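Local coordinates for protein diaminopimelate decarboxylase (Psychromonas ingrahamii, PDB 4XG1) that probably catalyses the last step of lysine biosynthesis, the pyridoxal-phosphate-dependent decarboxylation of meso-diaminopimelate to L-lysine, as a homodimer, at residues 204-209 with 246-251; 241-246 with 280-285. All blocks are in the same frame, centred on the assembly; numbering follows the deposited sequence.

Interaction 1 of 2, residues 204-209 with 246-251. With TME (propane), chain Q.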
# COMPACT_ATOMS: atom_id res chain seq x y z
N GLN B 204 -16.67 6.27 -5.68
CA GLN B 204 -16.81 6.11 -7.14
C GLN B 204 -18.26 5.78 -7.53
O GLN B 204 -18.51 4.84 -8.29
CB GLN B 204 -15.80 5.04 -7.64
CG GLN B 204 -15.66 4.86 -9.14
CD GLN B 204 -15.44 6.17 -9.89
OE1 GLN B 204 -15.05 7.19 -9.31
NE2 GLN B 204 -15.65 6.14 -11.21
N LEU B 205 -19.22 6.53 -6.99
CA LEU B 205 -20.61 6.36 -7.38
C LEU B 205 -20.88 7.23 -8.61
O LEU B 205 -20.45 8.38 -8.66
CB LEU B 205 -21.55 6.73 -6.24
CG LEU B 205 -21.31 5.94 -4.95
CD1 LEU B 205 -22.36 6.25 -3.91
CD2 LEU B 205 -21.28 4.43 -5.22
N THR B 206 -21.55 6.66 -9.60
CA THR B 206 -21.75 7.31 -10.92
C THR B 206 -23.19 7.77 -11.20
O THR B 206 -23.50 8.10 -12.33
CB THR B 206 -21.27 6.39 -12.06
OG1 THR B 206 -21.95 5.15 -11.97
CG2 THR B 206 -19.73 6.13 -11.97
N GLU B 207 -24.03 7.77 -10.17
CA GLU B 207 -25.45 8.15 -10.25
C GLU B 207 -25.77 9.13 -9.12
O GLU B 207 -25.25 8.98 -8.00
CB GLU B 207 -26.34 6.91 -10.05
CG GLU B 207 -26.16 5.82 -11.11
CD GLU B 207 -27.42 5.67 -11.94
OE1 GLU B 207 -28.43 5.11 -11.41
OE2 GLU B 207 -27.40 6.14 -13.10
N ILE B 208 -26.67 10.08 -9.35
CA ILE B 208 -27.17 10.97 -8.29
C ILE B 208 -28.15 10.28 -7.35
O ILE B 208 -28.23 10.59 -6.16
CB ILE B 208 -27.90 12.20 -8.90
CG1 ILE B 208 -26.91 13.10 -9.65
CG2 ILE B 208 -28.65 13.06 -7.87
CD1 ILE B 208 -27.54 14.01 -10.70
N ALA B 209 -28.90 9.31 -7.85
CA ALA B 209 -30.02 8.76 -7.12
C ALA B 209 -29.70 8.32 -5.70
O ALA B 209 -30.43 8.65 -4.75
CB ALA B 209 -30.66 7.63 -7.91
N ASP B 246 -12.34 5.64 -17.33
CA ASP B 246 -12.40 5.02 -18.65
C ASP B 246 -13.57 5.66 -19.43
O ASP B 246 -13.41 6.72 -20.05
CB ASP B 246 -12.58 3.50 -18.48
CG ASP B 246 -12.52 2.72 -19.81
OD1 ASP B 246 -12.39 3.33 -20.90
OD2 ASP B 246 -12.55 1.46 -19.77
N ASP B 247 -14.77 5.07 -19.29
CA ASP B 247 -15.95 5.40 -20.09
C ASP B 247 -17.14 5.87 -19.23
O ASP B 247 -18.23 6.10 -19.75
CB ASP B 247 -16.35 4.17 -20.93
CG ASP B 247 -16.70 2.94 -20.08
OD1 ASP B 247 -16.43 2.96 -18.86
OD2 ASP B 247 -17.23 1.95 -20.63
N GLU B 248 -16.92 6.06 -17.94
CA GLU B 248 -18.00 6.41 -17.02
C GLU B 248 -18.47 7.85 -17.25
O GLU B 248 -17.69 8.70 -17.70
CB GLU B 248 -17.55 6.25 -15.55
CG GLU B 248 -17.09 4.85 -15.15
CD GLU B 248 -15.57 4.61 -15.28
OE1 GLU B 248 -14.84 5.39 -15.93
OE2 GLU B 248 -15.10 3.58 -14.74
N THR B 249 -19.70 8.15 -16.86
CA THR B 249 -20.25 9.50 -16.96
C THR B 249 -20.95 9.83 -15.66
O THR B 249 -22.18 9.88 -15.62
CB THR B 249 -21.27 9.61 -18.10
OG1 THR B 249 -22.28 8.60 -17.94
CG2 THR B 249 -20.60 9.43 -19.47
N PRO B 250 -20.19 10.02 -14.59
CA PRO B 250 -20.84 10.42 -13.37
C PRO B 250 -21.33 11.85 -13.47
O PRO B 250 -20.90 12.60 -14.32
CB PRO B 250 -19.71 10.35 -12.33
CG PRO B 250 -18.48 10.54 -13.11
CD PRO B 250 -18.74 9.86 -14.41
N PRO B 251 -22.27 12.21 -12.60
CA PRO B 251 -22.67 13.58 -12.49
C PRO B 251 -21.46 14.41 -12.17
O PRO B 251 -20.69 14.05 -11.29
CB PRO B 251 -23.62 13.58 -11.28
CG PRO B 251 -24.03 12.16 -11.08
CD PRO B 251 -22.92 11.34 -11.60
C1 TME Q . -29.79 8.45 -11.41
C2 TME Q . -29.23 9.86 -11.25
C3 TME Q . -27.99 10.18 -12.13

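Interaction 2 of 2, residues 241-246 with 280-285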
# COMPACT_ATOMS: atom_id res chain seq x y z
N LEU B 241 -18.81 10.86 -4.75
CA LEU B 241 -19.12 11.19 -6.11
C LEU B 241 -17.97 10.71 -7.01
O LEU B 241 -16.77 11.04 -6.75
CB LEU B 241 -19.34 12.70 -6.27
CG LEU B 241 -19.64 13.18 -7.70
CD1 LEU B 241 -20.94 12.57 -8.22
CD2 LEU B 241 -19.72 14.70 -7.75
N GLY B 242 -18.33 9.97 -8.05
CA GLY B 242 -17.35 9.34 -8.89
C GLY B 242 -16.78 10.21 -9.98
O GLY B 242 -17.19 11.36 -10.12
N VAL B 243 -15.79 9.69 -10.71
CA VAL B 243 -15.16 10.43 -11.77
C VAL B 243 -15.02 9.54 -12.99
O VAL B 243 -15.10 8.32 -12.87
CB VAL B 243 -13.77 10.98 -11.40
CG1 VAL B 243 -13.86 11.94 -10.24
CG2 VAL B 243 -12.78 9.86 -11.11
N PRO B 244 -14.76 10.15 -14.15
CA PRO B 244 -14.43 9.38 -15.37
C PRO B 244 -13.00 8.90 -15.40
O PRO B 244 -12.07 9.72 -15.47
CB PRO B 244 -14.68 10.40 -16.51
CG PRO B 244 -14.48 11.74 -15.89
CD PRO B 244 -14.97 11.59 -14.45
N TYR B 245 -12.82 7.58 -15.31
CA TYR B 245 -11.52 6.93 -15.45
C TYR B 245 -11.35 6.40 -16.87
O TYR B 245 -10.31 6.63 -17.50
CB TYR B 245 -11.39 5.75 -14.44
CG TYR B 245 -11.08 6.18 -13.01
CD1 TYR B 245 -9.81 6.63 -12.66
CD2 TYR B 245 -12.08 6.17 -12.03
CE1 TYR B 245 -9.53 7.05 -11.37
CE2 TYR B 245 -11.80 6.59 -10.73
CZ TYR B 245 -10.52 7.02 -10.42
OH TYR B 245 -10.22 7.41 -9.14
N ASP B 246 -12.34 5.64 -17.33
CA ASP B 246 -12.40 5.02 -18.65
C ASP B 246 -13.57 5.66 -19.43
O ASP B 246 -13.41 6.72 -20.05
CB ASP B 246 -12.58 3.50 -18.48
CG ASP B 246 -12.52 2.72 -19.81
OD1 ASP B 246 -12.39 3.33 -20.90
OD2 ASP B 246 -12.55 1.46 -19.77
N MET B 280 -9.66 15.53 -6.69
CA MET B 280 -8.23 15.29 -7.01
C MET B 280 -7.93 14.31 -8.11
O MET B 280 -6.85 14.39 -8.71
CB MET B 280 -7.51 14.81 -5.76
CG MET B 280 -7.38 15.86 -4.68
SD MET B 280 -6.40 17.28 -5.16
CE MET B 280 -4.96 16.56 -5.94
N ALA B 281 -8.83 13.38 -8.40
CA ALA B 281 -8.47 12.27 -9.29
C ALA B 281 -7.79 12.73 -10.56
O ALA B 281 -6.65 12.38 -10.85
CB ALA B 281 -9.66 11.43 -9.61
N ASN B 282 -8.48 13.58 -11.30
CA ASN B 282 -7.96 14.02 -12.60
C ASN B 282 -7.17 15.31 -12.51
O ASN B 282 -6.74 15.83 -13.54
CB ASN B 282 -9.10 14.12 -13.59
CG ASN B 282 -9.59 12.76 -14.04
OD1 ASN B 282 -8.80 11.91 -14.43
ND2 ASN B 282 -10.91 12.54 -13.96
N ALA B 283 -6.91 15.78 -11.29
CA ALA B 283 -5.94 16.86 -11.05
C ALA B 283 -4.48 16.39 -10.99
O ALA B 283 -3.60 17.22 -10.78
CB ALA B 283 -6.26 17.62 -9.78
N GLY B 284 -4.22 15.09 -11.22
CA GLY B 284 -2.86 14.58 -11.23
C GLY B 284 -2.62 13.43 -12.18
O GLY B 284 -3.51 12.68 -12.51
N VAL B 285 -1.37 13.32 -12.62
CA VAL B 285 -0.94 12.19 -13.37
C VAL B 285 0.33 11.60 -12.78
O VAL B 285 0.99 12.23 -11.93
CB VAL B 285 -0.66 12.57 -14.84
CG1 VAL B 285 -1.92 13.14 -15.45
CG2 VAL B 285 0.47 13.58 -14.95

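Interaction 1 of 2, residues 204-209 with 246-251
I208 and P251 meet side against side where two loops of the TIM barrel run together, each leading from a barrel strand to the next helix. The CG1 methylene of I208 lies 3.4 Å from CG of P251, and its CD1 methyl stays 4.0 Å from the same carbon; the isoleucine branch and the proline ring lie alongside each other, running in opposite directions. This branch sits beside the backbone N and anti to the carbonyl carbon (chi1 -67°), which aims it at the ring. With an alanine here, which keeps only CB, the P251 ring would probably lose the apolar cover of CG1 and CD1 on one flank.

No hydrogen bond crosses between the segments, as suits a partner with two prolines in succession, which have no backbone N-H to offer. Instead the carbonyl O of T206 rests 3.4 Å from CD of P251, and CB of P250 packs 3.9 Å from CA of T206. The threonine contributes its methyl rather than its hydroxyl, CG2 facing the CB methylene of E248.

Beyond I208 a propane molecule lies at the start of helix 209-227, with C2 3.6 Å from CB of I208 and C1 3.7 Å from CB of A209. Further back, polar side chains position the two loops: one bond joins them and two brace the second from within. NE2 of Q204 is hydrogen-bonded to the carbonyl O of V243, while E248 folds back on its own segment. Its OE1 accepts the backbone N-H of Y245 and, on its syn lone pair, that of D246, with N to OE1 at 2.9 Å and an angle of 165°.

Interaction 2 of 2, residues 241-246 with 280-285
This is a small, mostly buried contact between the loop that follows barrel strand 234-236 and the turn that links helix 277-280 to strand 284-294. Its apolar part is V243 against A281: CG2 of the valine comes within 3.8 Å of the alanine CB. CG1 stands anti to the carbonyl carbon (chi1 -61°), leaving CG2 between the backbone N and the carbonyl carbon, and it is this methyl that points at A281. An alanine suits the turn because its single methyl also has to fit beside Y245, whose OH ends 4.1 Å from that CB.

The turn itself is closed by a backbone bond from A283 N to M280 O. Here the chain passes out of the TIM barrel of this fold-type III decarboxylase and into the mixed sheet of the second domain, where V285 pairs with I32 of strand 30-34. The contact thus lies at the junction of the two domains, next to the active site.

N282 supplies the polar link. Its ND2 donates a weak but fairly straight bond to the carbonyl O of P244, 3.4 Å long with an angle of 165° at the hydrogen, and the same nitrogen lies 4.1 Å from CG of the proline ring. The other end of the amide is held too, since OD1 accepts from the hydroxyl of S372, so the S372 bond, with the weak one to P244, is likely to set the rotation of the amide. Y245 is likewise fixed at its tip: the OH is bonded to NH1 of R277, a predicted substrate-binding residue, and the nearest atoms of the Y245 side chain and the bound pyridoxal-phosphate–lysine adduct are about 5 Å apart.

Overall arrangement
Interactions 1 and 2 have centres about 11 Å apart and alternate along the chain, in the order 204-209, 241-246, 246-251, 280-285, with D246 common to both. The loop between strand 234-236 and helix 253-262 supplies one segment to each: its early part faces the domain junction in interaction 2, its later part the neighbouring barrel loop in interaction 1. The two contacts also touch directly, for G242 N lies 2.7 Å from L205 O in a probable backbone hydrogen bond. Interaction 1 is nearer the surface, interaction 2 deeper. Together they link consecutive barrel loops to the chain entering the second domain, beside the cofactor site.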